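Local coordinates for protein diacylglycerol lipase (Aspergillus oryzae, PDB 5XK2) that probably hydrolyses mono- and diacylglycerols, as a class 3 lipase of the alpha/beta hydrolase superfamily, at residues 22-27 with 55-60; 31-36 with 40-45; 133-138 with 169-174. One frame throughout, in Å; residues are numbered along the deposited sequence.

Interaction 1. Residues 22-27 with 55-60; sequences VQYAAA and AGSTVK
Y24 and S57 bridge a gap between a helix and the start of a strand, their CA atoms 9.7 Å apart, which places the two backbones well clear of each other. The contact buries 78 Å² in all, both sides summed, and is a worked example of how a tyrosine can join two distant backbones through one polar tip. The Y24 CG sits beside the backbone N and opposite the carbonyl carbon (chi1 -77°), and from there the ring runs off the helix until OH stands 2.6 Å from S57 OG. The serine is the donor, its hydroxyl meeting the phenol oxygen at the ring edge, near the ring plane. The serine CB lies close behind its hydroxyl, with S57 CB 3.4 Å from Y24 OH and 4.1 Å from Y24 CE1. The phenol oxygen also bonds with the carboxylate of D78. Two partners therefore grip the phenol oxygen, which is how this buried polar atom is satisfied. On the serine side, the chain has just come off helix 50-55: G56, with positive phi, closes that helix in a Schellman motif, and at the next residue, S57, the bond to CB points toward 22-27. V52 of the same helix touches both Y24 and S57. V150 of strand 146-152, which leads to the probable nucleophile elbow, also packs against Y24, and L42 comes from the loop before helix 50-55. Helix 14-27 is thereby joined to the start of edge strand 58-65, to D78 at the end of neighbouring strand 71-78, and to the central strand 146-152.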
ATOM      1  N   VAL A  22      21.991  -5.174  -5.367  1.00  9.86           N
ATOM      2  CA  VAL A  22      20.763  -4.563  -4.854  1.00 10.93           C
ATOM      3  C   VAL A  22      20.782  -3.040  -5.084  1.00  9.39           C
ATOM      4  O   VAL A  22      19.733  -2.410  -5.164  1.00 10.10           O
ATOM      5  CB  VAL A  22      20.545  -4.888  -3.351  1.00 10.81           C
ATOM      6  CG1 VAL A  22      21.615  -4.238  -2.472  1.00 11.82           C
ATOM      7  CG2 VAL A  22      19.119  -4.509  -2.909  1.00 11.13           C
ATOM      8  N   GLN A  23      21.967  -2.461  -5.223  1.00 10.09           N
ATOM      9  CA  GLN A  23      22.059  -1.027  -5.488  1.00  9.88           C
ATOM     10  C   GLN A  23      21.551  -0.666  -6.885  1.00  9.44           C
ATOM     11  O   GLN A  23      21.095   0.460  -7.118  1.00  9.62           O
ATOM     12  CB  GLN A  23      23.499  -0.544  -5.303  1.00  8.39           C
ATOM     13  CG  GLN A  23      23.975  -0.623  -3.854  1.00  9.63           C
ATOM     14  CD  GLN A  23      25.421  -0.249  -3.728  1.00 12.83           C
ATOM     15  OE1 GLN A  23      25.842   0.769  -4.264  1.00 11.68           O
ATOM     16  NE2 GLN A  23      26.206  -1.092  -3.059  1.00 17.83           N
ATOM     17  N   TYR A  24      21.619  -1.608  -7.831  1.00  9.91           N
ATOM     18  CA  TYR A  24      20.982  -1.365  -9.121  1.00  8.40           C
ATOM     19  C   TYR A  24      19.465  -1.399  -9.000  1.00  9.53           C
ATOM     20  O   TYR A  24      18.772  -0.612  -9.639  1.00  9.66           O
ATOM     21  CB  TYR A  24      21.451  -2.379 -10.177  1.00  8.20           C
ATOM     22  CG  TYR A  24      22.829  -2.081 -10.715  1.00  9.93           C
ATOM     23  CD1 TYR A  24      23.016  -1.102 -11.690  1.00  9.29           C
ATOM     24  CD2 TYR A  24      23.944  -2.775 -10.250  1.00 10.81           C
ATOM     25  CE1 TYR A  24      24.269  -0.824 -12.186  1.00  9.13           C
ATOM     26  CE2 TYR A  24      25.214  -2.501 -10.737  1.00 10.32           C
ATOM     27  CZ  TYR A  24      25.370  -1.529 -11.709  1.00 11.48           C
ATOM     28  OH  TYR A  24      26.612  -1.229 -12.217  1.00 12.24           O
ATOM     29  N   ALA A  25      18.949  -2.326  -8.198  1.00 10.49           N
ATOM     30  CA  ALA A  25      17.532  -2.318  -7.874  1.00 10.27           C
ATOM     31  C   ALA A  25      17.120  -0.993  -7.250  1.00  9.82           C
ATOM     32  O   ALA A  25      16.099  -0.420  -7.612  1.00 13.29           O
ATOM     33  CB  ALA A  25      17.202  -3.480  -6.918  1.00 11.44           C
ATOM     34  N   ALA A  26      17.943  -0.502  -6.328  1.00  9.53           N
ATOM     35  CA  ALA A  26      17.669   0.777  -5.670  1.00 10.35           C
ATOM     36  C   ALA A  26      17.596   1.909  -6.694  1.00 11.44           C
ATOM     37  O   ALA A  26      16.741   2.791  -6.610  1.00 12.09           O
ATOM     38  CB  ALA A  26      18.744   1.083  -4.624  1.00 12.51           C
ATOM     39  N   ALA A  27      18.492   1.869  -7.676  1.00  9.42           N
ATOM     40  CA  ALA A  27      18.552   2.906  -8.685  1.00  8.80           C
ATOM     41  C   ALA A  27      17.282   2.977  -9.558  1.00 10.00           C
ATOM     42  O   ALA A  27      16.979   4.039 -10.098  1.00 11.56           O
ATOM     43  CB  ALA A  27      19.795   2.702  -9.557  1.00 11.83           C
ATOM     44  N   ALA A  55      31.399   2.755  -9.836  1.00 13.45           N
ATOM     45  CA  ALA A  55      31.706   1.914 -10.981  1.00 11.01           C
ATOM     46  C   ALA A  55      31.532   2.680 -12.297  1.00 13.57           C
ATOM     47  O   ALA A  55      31.952   2.195 -13.351  1.00 15.86           O
ATOM     48  CB  ALA A  55      30.826   0.669 -10.966  1.00 15.12           C
ATOM     49  N   GLY A  56      30.933   3.866 -12.228  1.00 12.59           N
ATOM     50  CA  GLY A  56      30.725   4.713 -13.395  1.00 12.61           C
ATOM     51  C   GLY A  56      29.640   4.213 -14.334  1.00 15.39           C
ATOM     52  O   GLY A  56      29.640   4.526 -15.537  1.00 12.97           O
ATOM     53  N   SER A  57      28.701   3.440 -13.795  1.00 10.70           N
ATOM     54  CA  SER A  57      27.741   2.760 -14.667  1.00 11.70           C
ATOM     55  C   SER A  57      26.848   3.747 -15.385  1.00 13.13           C
ATOM     56  O   SER A  57      26.415   4.745 -14.817  1.00 12.59           O
ATOM     57  CB  SER A  57      26.918   1.759 -13.882  1.00 14.05           C
ATOM     58  OG  SER A  57      27.824   0.875 -13.232  1.00 16.85           O
ATOM     59  N   THR A  58      26.599   3.445 -16.651  1.00  9.83           N
ATOM     60  CA  THR A  58      25.963   4.400 -17.563  1.00  9.54           C
ATOM     61  C   THR A  58      24.713   3.828 -18.205  1.00 12.70           C
ATOM     62  O   THR A  58      24.718   2.691 -18.671  1.00 12.75           O
ATOM     63  CB  THR A  58      26.952   4.822 -18.681  1.00 13.14           C
ATOM     64  OG1 THR A  58      28.148   5.356 -18.080  1.00 15.28           O
ATOM     65  CG2 THR A  58      26.352   5.899 -19.533  1.00 17.03           C
ATOM     66  N   VAL A  59      23.644   4.623 -18.245  1.00 10.59           N
ATOM     67  CA  VAL A  59      22.413   4.201 -18.930  1.00  9.85           C
ATOM     68  C   VAL A  59      22.592   4.134 -20.438  1.00 11.96           C
ATOM     69  O   VAL A  59      23.105   5.060 -21.061  1.00 12.40           O
ATOM     70  CB  VAL A  59      21.230   5.163 -18.596  1.00 10.05           C
ATOM     71  CG1 VAL A  59      19.982   4.798 -19.409  1.00 11.81           C
ATOM     72  CG2 VAL A  59      20.909   5.110 -17.105  1.00 12.83           C
ATOM     73  N   LYS A  60      22.144   3.020 -21.014  1.00  9.10           N
ATOM     74  CA  LYS A  60      22.090   2.827 -22.470  1.00 11.25           C
ATOM     75  C   LYS A  60      20.663   3.115 -22.919  1.00 13.30           C
ATOM     76  O   LYS A  60      20.444   3.748 -23.960  1.00 16.61           O
ATOM     77  CB  LYS A  60      22.552   1.431 -22.887  1.00 12.54           C
ATOM     78  CG  LYS A  60      22.699   1.298 -24.409  1.00 17.12           C
ATOM     79  CD  LYS A  60      23.815   2.255 -24.862  1.00 27.67           C
ATOM     80  CE  LYS A  60      23.923   2.415 -26.352  1.00 45.61           C
ATOM     81  NZ  LYS A  60      25.091   3.315 -26.633  1.00 53.37           N
TER

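Interaction 2. Residues 31-36 with 40-45; sequences PNNYVA and EKLNCS
N33 and N43 meet as side chain against backbone: the amide of N33 offers its oxygen and nitrogen to the main chain of N43, accepting from N43 N and donating to N43 O. N43 N reaches N33 OD1 at 3.1 Å, in the carbonyl plane and on a lone pair, while N33 ND2 returns a more bent bond to N43 O at 3.0 Å, coming from above the plane of that carbonyl. N33 ND2 has a second partner in A27 O; with OD1 also bonded, these bonds fix which end of the amide is which. N32 ND2 and N33 ND2 reach N43 O from opposite faces of its plane. The CG of N32 lies between its own N and carbonyl carbon (chi1 56°), and that torsion brings N32 ND2 to 3.1 Å from N43 O along a nearly straight N-H line (174°), with the oxygen in the amide plane. The side chains of N32 and N43 lie with their amide planes 38° apart, and N43 ND2 turns back to its own chain, bonding K41 O. At about a right angle to N33 comes L42, its CD2 methyl 3.6 Å from both N33 CG and N33 OD1. Two waters complete the seam, one joining N33 OD1 to K41 O, the other N32 O to E40 OE1. The carboxylate of E40 also rests on A36, with E40 OE1 3.7 Å from A36 CB, and turns OE2 to K37 N. The amides of N32 and N33 thus tie helix 31-34 to the irregular loop 40-45, which leads through C44 to the disulfide with C49, in the N-terminal region of the class 3 lipase fold.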
ATOM      1  N   PRO A  31      13.580   8.588 -10.251  1.00 14.35           N
ATOM      2  CA  PRO A  31      12.994   8.983 -11.537  1.00 17.91           C
ATOM      3  C   PRO A  31      14.043   9.380 -12.579  1.00 16.70           C
ATOM      4  O   PRO A  31      13.877   9.046 -13.753  1.00 17.62           O
ATOM      5  CB  PRO A  31      12.102  10.171 -11.159  1.00 22.35           C
ATOM      6  CG  PRO A  31      11.720   9.870  -9.726  1.00 22.39           C
ATOM      7  CD  PRO A  31      12.973   9.309  -9.117  1.00 16.41           C
ATOM      8  N   ASN A  32      15.120  10.046 -12.166  1.00 13.97           N
ATOM      9  CA  ASN A  32      16.146  10.431 -13.131  1.00 14.99           C
ATOM     10  C   ASN A  32      16.735   9.245 -13.886  1.00 15.67           C
ATOM     11  O   ASN A  32      17.137   9.390 -15.036  1.00 15.28           O
ATOM     12  CB  ASN A  32      17.280  11.198 -12.436  1.00 13.19           C
ATOM     13  CG  ASN A  32      17.898  10.396 -11.291  1.00 19.58           C
ATOM     14  OD1 ASN A  32      17.238  10.132 -10.293  1.00 21.17           O
ATOM     15  ND2 ASN A  32      19.158  10.006 -11.441  1.00 19.96           N
ATOM     16  N   ASN A  33      16.811   8.077 -13.245  1.00 11.87           N
ATOM     17  CA  ASN A  33      17.416   6.929 -13.909  1.00  9.73           C
ATOM     18  C   ASN A  33      16.477   6.269 -14.894  1.00 13.51           C
ATOM     19  O   ASN A  33      16.928   5.771 -15.922  1.00 16.12           O
ATOM     20  CB  ASN A  33      17.885   5.890 -12.882  1.00 10.18           C
ATOM     21  CG  ASN A  33      19.050   6.382 -12.047  1.00 10.08           C
ATOM     22  OD1 ASN A  33      19.923   7.114 -12.539  1.00 11.33           O
ATOM     23  ND2 ASN A  33      19.070   5.996 -10.770  1.00 11.89           N
ATOM     24  N   TYR A  34      15.179   6.257 -14.622  1.00 10.87           N
ATOM     25  CA  TYR A  34      14.327   5.581 -15.598  1.00 12.79           C
ATOM     26  C   TYR A  34      13.739   6.494 -16.679  1.00 12.99           C
ATOM     27  O   TYR A  34      12.991   6.029 -17.544  1.00 14.64           O
ATOM     28  CB  TYR A  34      13.207   4.780 -14.899  1.00 13.39           C
ATOM     29  CG  TYR A  34      12.250   5.496 -13.974  1.00 12.48           C
ATOM     30  CD1 TYR A  34      11.249   6.338 -14.467  1.00 14.91           C
ATOM     31  CD2 TYR A  34      12.274   5.238 -12.612  1.00 16.02           C
ATOM     32  CE1 TYR A  34      10.335   6.952 -13.592  1.00 18.56           C
ATOM     33  CE2 TYR A  34      11.386   5.847 -11.749  1.00 16.83           C
ATOM     34  CZ  TYR A  34      10.421   6.687 -12.235  1.00 19.20           C
ATOM     35  OH  TYR A  34       9.539   7.266 -11.361  1.00 28.35           O
ATOM     36  N   VAL A  35      14.035   7.791 -16.628  1.00 12.36           N
ATOM     37  CA  VAL A  35      13.845   8.635 -17.819  1.00 14.52           C
ATOM     38  C   VAL A  35      15.154   9.037 -18.510  1.00 13.33           C
ATOM     39  O   VAL A  35      15.141   9.800 -19.477  1.00 15.15           O
ATOM     40  CB  VAL A  35      13.042   9.888 -17.483  1.00 14.57           C
ATOM     41  CG1 VAL A  35      11.725   9.483 -16.820  1.00 19.13           C
ATOM     42  CG2 VAL A  35      13.851  10.827 -16.596  1.00 14.48           C
ATOM     43  N   ALA A  36      16.283   8.562 -17.991  1.00 12.77           N
ATOM     44  CA  ALA A  36      17.590   8.989 -18.501  1.00 13.99           C
ATOM     45  C   ALA A  36      17.798   8.696 -19.989  1.00 15.76           C
ATOM     46  O   ALA A  36      17.377   7.649 -20.503  1.00 14.50           O
ATOM     47  CB  ALA A  36      18.703   8.321 -17.690  1.00 13.91           C
ATOM     48  N   GLU A  40      23.717   9.023 -19.784  1.00 11.34           N
ATOM     49  CA  GLU A  40      23.642   9.585 -18.429  1.00  9.95           C
ATOM     50  C   GLU A  40      24.121   8.571 -17.392  1.00 12.45           C
ATOM     51  O   GLU A  40      23.824   7.370 -17.498  1.00 12.88           O
ATOM     52  CB  GLU A  40      22.220  10.063 -18.106  1.00 14.35           C
ATOM     53  CG  GLU A  40      21.700  11.083 -19.144  1.00 15.76           C
ATOM     54  CD  GLU A  40      20.359  11.706 -18.771  1.00 17.25           C
ATOM     55  OE1 GLU A  40      20.064  11.809 -17.567  1.00 20.56           O
ATOM     56  OE2 GLU A  40      19.625  12.105 -19.698  1.00 25.04           O
ATOM     57  N   LYS A  41      24.892   9.040 -16.419  1.00  9.95           N
ATOM     58  CA  LYS A  41      25.393   8.167 -15.336  1.00  9.41           C
ATOM     59  C   LYS A  41      24.261   7.813 -14.389  1.00 11.51           C
ATOM     60  O   LYS A  41      23.465   8.685 -14.020  1.00 11.51           O
ATOM     61  CB  LYS A  41      26.499   8.870 -14.544  1.00 13.20           C
ATOM     62  CG  LYS A  41      27.739   9.254 -15.317  1.00 23.63           C
ATOM     63  CD  LYS A  41      28.400   8.050 -15.903  1.00 25.98           C
ATOM     64  CE  LYS A  41      29.900   8.274 -16.075  1.00 27.77           C
ATOM     65  NZ  LYS A  41      30.201   9.262 -17.144  1.00 23.30           N
ATOM     66  N   LEU A  42      24.150   6.536 -14.027  1.00  7.97           N
ATOM     67  CA  LEU A  42      23.246   6.153 -12.951  1.00  8.74           C
ATOM     68  C   LEU A  42      23.628   6.908 -11.690  1.00 10.54           C
ATOM     69  O   LEU A  42      24.796   7.003 -11.359  1.00 12.23           O
ATOM     70  CB  LEU A  42      23.316   4.647 -12.690  1.00  9.28           C
ATOM     71  CG  LEU A  42      22.636   3.747 -13.725  1.00  9.34           C
ATOM     72  CD1 LEU A  42      22.944   2.306 -13.366  1.00  9.97           C
ATOM     73  CD2 LEU A  42      21.120   3.963 -13.761  1.00  9.95           C
ATOM     74  N   ASN A  43      22.650   7.477 -11.011  1.00  9.05           N
ATOM     75  CA  ASN A  43      22.954   8.069  -9.711  1.00 12.26           C
ATOM     76  C   ASN A  43      21.703   8.118  -8.863  1.00 13.03           C
ATOM     77  O   ASN A  43      20.588   8.210  -9.385  1.00 13.19           O
ATOM     78  CB  ASN A  43      23.580   9.457  -9.880  1.00 15.72           C
ATOM     79  CG  ASN A  43      22.629  10.458 -10.451  1.00 22.05           C
ATOM     80  OD1 ASN A  43      21.981  11.212  -9.707  1.00 22.60           O
ATOM     81  ND2 ASN A  43      22.523  10.486 -11.778  1.00 20.23           N
ATOM     82  N   CYS A  44      21.889   8.058  -7.545  1.00 11.61           N
ATOM     83  CA  CYS A  44      20.756   8.003  -6.635  1.00 11.83           C
ATOM     84  C   CYS A  44      20.832   9.180  -5.679  1.00 11.43           C
ATOM     85  O   CYS A  44      21.748   9.245  -4.866  1.00 13.09           O
ATOM     86  CB  CYS A  44      20.746   6.690  -5.848  1.00 13.00           C
ATOM     87  SG  CYS A  44      20.871   5.202  -6.961  1.00 15.95           S
ATOM     88  N   SER A  45      19.868  10.087  -5.808  1.00 13.28           N
ATOM     89  CA  SER A  45      19.831  11.327  -5.050  1.00 16.31           C
ATOM     90  C   SER A  45      19.882  11.104  -3.563  1.00 15.49           C
ATOM     91  O   SER A  45      20.469  11.915  -2.848  1.00 15.78           O
ATOM     92  CB  SER A  45      18.560  12.112  -5.393  1.00 17.20           C
ATOM     93  OG  SER A  45      18.595  12.515  -6.743  1.00 37.81           O
TER
HETATM   94  O   HOH W   1      17.432  11.839 -16.392  1.00 22.11           O
HETATM   95  O   HOH W   2      20.768   8.850 -14.544  1.00 18.65           O

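Interaction 3. Residues 133-138 with 169-174; sequences KTLDEL and KNYDAI
Y171 reaches from the start of a strand to helix 118-138, and its side chain can be followed atom by atom to two neighbouring helix residues, L135 and D136. CB points toward the helix, and with CG anti to the carbonyl carbon (chi1 -58°) the ring continues to L135 and D136. CD1 is the first ring atom to touch, Y171 CD1 lying 4.0 Å from L135 CD1; this methyl sits above one face of the ring, displaced toward its rim. CE1 comes next, 4.0 Å from L135 CB and already 3.5 Å from D136 OD1. CZ lies 3.4 Å from that same oxygen of D136. At the tip, Y171 OH donates to D136 OD1 over 2.5 Å, a short bond that meets the carboxylate on its syn side, 22° out of its plane. Ring and carboxylate are turned only 20° from one another, and OD1 stands at the ring edge in plane, so the charge faces the phenol hydroxyl and leaves the ring face to the leucine. Donation from the phenol would probably favour the ionised carboxylate. The ring thus divides its contacts: a face to L135, which packs on I84 and V86 of strand 83-89, and the hydroxyl to the exposed D136. I132, one turn earlier in the helix, also touches Y171. N170, with positive phi, is the C-prime residue of a Schellman motif that ends the preceding helix, and it delivers Y171 just ahead of strand 173-178. Helix 154-168 lies between strands 146-152 and 173-178 in the chain, so the tyrosine ties the end of this beta-alpha-beta crossover to helix 118-138 in the alpha/beta hydrolase fold.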
ATOM      1  N   LYS A 133      16.742  -5.550 -28.129  1.00 14.60           N
ATOM      2  CA  LYS A 133      17.395  -4.710 -29.136  1.00 16.72           C
ATOM      3  C   LYS A 133      18.657  -4.107 -28.550  1.00 14.92           C
ATOM      4  O   LYS A 133      19.726  -4.117 -29.167  1.00 15.91           O
ATOM      5  CB  LYS A 133      16.454  -3.606 -29.619  1.00 16.86           C
ATOM      6  CG  LYS A 133      17.089  -2.638 -30.637  1.00 23.02           C
ATOM      7  CD  LYS A 133      16.195  -1.415 -30.842  1.00 32.52           C
ATOM      8  CE  LYS A 133      16.640  -0.544 -32.027  1.00 43.76           C
ATOM      9  NZ  LYS A 133      17.357   0.707 -31.618  1.00 41.72           N
ATOM     10  N   THR A 134      18.524  -3.609 -27.326  1.00 14.68           N
ATOM     11  CA  THR A 134      19.648  -2.972 -26.648  1.00 13.61           C
ATOM     12  C   THR A 134      20.744  -3.969 -26.278  1.00 11.85           C
ATOM     13  O   THR A 134      21.929  -3.673 -26.445  1.00 12.65           O
ATOM     14  CB  THR A 134      19.166  -2.222 -25.390  1.00 12.27           C
ATOM     15  OG1 THR A 134      18.217  -1.212 -25.776  1.00 14.06           O
ATOM     16  CG2 THR A 134      20.346  -1.548 -24.684  1.00 16.38           C
ATOM     17  N   LEU A 135      20.376  -5.154 -25.776  1.00 10.67           N
ATOM     18  CA  LEU A 135      21.376  -6.165 -25.472  1.00 10.22           C
ATOM     19  C   LEU A 135      22.176  -6.518 -26.736  1.00 12.95           C
ATOM     20  O   LEU A 135      23.396  -6.637 -26.701  1.00 11.83           O
ATOM     21  CB  LEU A 135      20.717  -7.429 -24.893  1.00 14.18           C
ATOM     22  CG  LEU A 135      20.089  -7.238 -23.508  1.00 11.95           C
ATOM     23  CD1 LEU A 135      19.441  -8.539 -23.036  1.00 13.44           C
ATOM     24  CD2 LEU A 135      21.133  -6.790 -22.507  1.00 12.91           C
ATOM     25  N   ASP A 136      21.459  -6.654 -27.846  1.00 16.16           N
ATOM     26  CA  ASP A 136      22.093  -7.011 -29.113  1.00 14.51           C
ATOM     27  C   ASP A 136      23.054  -5.900 -29.581  1.00 11.56           C
ATOM     28  O   ASP A 136      24.159  -6.186 -30.061  1.00 17.09           O
ATOM     29  CB  ASP A 136      21.026  -7.307 -30.166  1.00 14.01           C
ATOM     30  CG  ASP A 136      20.294  -8.635 -29.914  1.00 22.39           C
ATOM     31  OD1 ASP A 136      20.666  -9.381 -28.976  1.00 23.22           O
ATOM     32  OD2 ASP A 136      19.348  -8.922 -30.677  1.00 25.41           O
ATOM     33  N   GLU A 137      22.654  -4.644 -29.409  1.00 11.77           N
ATOM     34  CA  GLU A 137      23.510  -3.514 -29.783  1.00 12.92           C
ATOM     35  C   GLU A 137      24.778  -3.480 -28.918  1.00 15.05           C
ATOM     36  O   GLU A 137      25.854  -3.141 -29.399  1.00 14.98           O
ATOM     37  CB  GLU A 137      22.744  -2.194 -29.660  1.00 16.91           C
ATOM     38  CG  GLU A 137      21.657  -2.013 -30.715  1.00 18.50           C
ATOM     39  CD  GLU A 137      20.714  -0.874 -30.409  1.00 27.18           C
ATOM     40  OE1 GLU A 137      20.784  -0.324 -29.287  1.00 28.46           O
ATOM     41  OE2 GLU A 137      19.915  -0.513 -31.306  1.00 28.57           O
ATOM     42  N   LEU A 138      24.648  -3.836 -27.642  1.00 11.99           N
ATOM     43  CA  LEU A 138      25.776  -3.752 -26.724  1.00 13.95           C
ATOM     44  C   LEU A 138      26.756  -4.903 -26.873  1.00 13.92           C
ATOM     45  O   LEU A 138      27.904  -4.805 -26.464  1.00 15.03           O
ATOM     46  CB  LEU A 138      25.269  -3.701 -25.276  1.00 11.44           C
ATOM     47  CG  LEU A 138      24.604  -2.382 -24.925  1.00 11.76           C
ATOM     48  CD1 LEU A 138      23.890  -2.507 -23.571  1.00 13.21           C
ATOM     49  CD2 LEU A 138      25.677  -1.286 -24.869  1.00 15.45           C
ATOM     50  N   LYS A 169      16.379 -17.571 -24.822  1.00 12.53           N
ATOM     51  CA  LYS A 169      16.864 -16.889 -26.020  1.00 13.84           C
ATOM     52  C   LYS A 169      18.394 -16.828 -26.106  1.00 14.98           C
ATOM     53  O   LYS A 169      18.943 -16.048 -26.886  1.00 18.97           O
ATOM     54  CB  LYS A 169      16.239 -15.498 -26.098  1.00 13.57           C
ATOM     55  CG  LYS A 169      14.721 -15.514 -26.253  1.00 15.01           C
ATOM     56  CD  LYS A 169      14.167 -14.088 -26.187  1.00 19.03           C
ATOM     57  CE  LYS A 169      12.651 -14.033 -26.150  1.00 25.79           C
ATOM     58  NZ  LYS A 169      11.985 -15.185 -26.800  1.00 38.80           N
ATOM     59  N   ASN A 170      19.060 -17.585 -25.240  1.00 11.56           N
ATOM     60  CA  ASN A 170      20.523 -17.755 -25.171  1.00 14.29           C
ATOM     61  C   ASN A 170      21.275 -16.670 -24.411  1.00 17.61           C
ATOM     62  O   ASN A 170      22.508 -16.706 -24.374  1.00 22.14           O
ATOM     63  CB  ASN A 170      21.193 -17.881 -26.561  1.00 16.47           C
ATOM     64  CG  ASN A 170      20.530 -18.908 -27.451  1.00 18.28           C
ATOM     65  OD1 ASN A 170      20.273 -18.637 -28.618  1.00 21.12           O
ATOM     66  ND2 ASN A 170      20.256 -20.092 -26.914  1.00 20.58           N
ATOM     67  N   TYR A 171      20.573 -15.688 -23.840  1.00 13.63           N
ATOM     68  CA  TYR A 171      21.264 -14.690 -23.023  1.00 12.22           C
ATOM     69  C   TYR A 171      21.527 -15.311 -21.658  1.00 14.74           C
ATOM     70  O   TYR A 171      20.596 -15.812 -21.034  1.00 19.21           O
ATOM     71  CB  TYR A 171      20.424 -13.402 -22.879  1.00 13.32           C
ATOM     72  CG  TYR A 171      20.073 -12.748 -24.192  1.00 14.15           C
ATOM     73  CD1 TYR A 171      20.935 -11.819 -24.796  1.00 16.80           C
ATOM     74  CD2 TYR A 171      18.884 -13.063 -24.849  1.00 15.38           C
ATOM     75  CE1 TYR A 171      20.608 -11.231 -26.022  1.00 16.23           C
ATOM     76  CE2 TYR A 171      18.560 -12.491 -26.065  1.00 18.48           C
ATOM     77  CZ  TYR A 171      19.423 -11.575 -26.649  1.00 22.14           C
ATOM     78  OH  TYR A 171      19.076 -11.029 -27.863  1.00 18.83           O
ATOM     79  N   ASP A 172      22.748 -15.254 -21.152  1.00 14.38           N
ATOM     80  CA  ASP A 172      22.996 -16.069 -19.986  1.00 16.86           C
ATOM     81  C   ASP A 172      22.736 -15.178 -18.781  1.00 13.09           C
ATOM     82  O   ASP A 172      23.637 -14.853 -18.009  1.00 16.70           O
ATOM     83  CB  ASP A 172      24.456 -16.556 -20.060  1.00 20.22           C
ATOM     84  CG  ASP A 172      24.854 -17.484 -18.930  1.00 28.08           C
ATOM     85  OD1 ASP A 172      23.992 -18.230 -18.424  1.00 26.16           O
ATOM     86  OD2 ASP A 172      26.055 -17.471 -18.565  1.00 33.17           O
ATOM     87  N   ALA A 173      21.454 -15.021 -18.476  1.00 13.63           N
ATOM     88  CA  ALA A 173      21.062 -14.003 -17.491  1.00 11.66           C
ATOM     89  C   ALA A 173      21.295 -14.501 -16.071  1.00 11.56           C
ATOM     90  O   ALA A 173      20.979 -15.650 -15.757  1.00 12.72           O
ATOM     91  CB  ALA A 173      19.616 -13.622 -17.677  1.00 12.63           C
ATOM     92  N   ILE A 174      21.886 -13.643 -15.242  1.00  8.95           N
ATOM     93  CA  ILE A 174      22.056 -13.903 -13.819  1.00  7.08           C
ATOM     94  C   ILE A 174      20.983 -13.103 -13.095  1.00 11.16           C
ATOM     95  O   ILE A 174      20.892 -11.873 -13.271  1.00 12.74           O
ATOM     96  CB  ILE A 174      23.441 -13.451 -13.301  1.00  9.06           C
ATOM     97  CG1 ILE A 174      24.587 -13.878 -14.231  1.00 14.43           C
ATOM     98  CG2 ILE A 174      23.650 -13.916 -11.855  1.00 12.37           C
ATOM     99  CD1 ILE A 174      24.683 -15.367 -14.452  1.00 19.91           C
TER

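In the fold
From the N terminus the chain first makes helix 14-27, and interaction 1 closes a loop back onto that helix when residues 55-60 enter the edge strand. Within that loop interaction 2 is nested, joining helix 31-34 to the coil before helix 50-55. The two are in direct touch: V59 N probably bonds E40 O, and A27 O receives N33 ND2, so the two contacts tie the N-terminal region to the edge of the sheet. Interaction 3 opens later, in series, and links helix 118-138 to the start of strand 173-178. It meets interaction 1 where K60 packs on T134 and L138, while its nearest atoms stay about 10 Å from interaction 2.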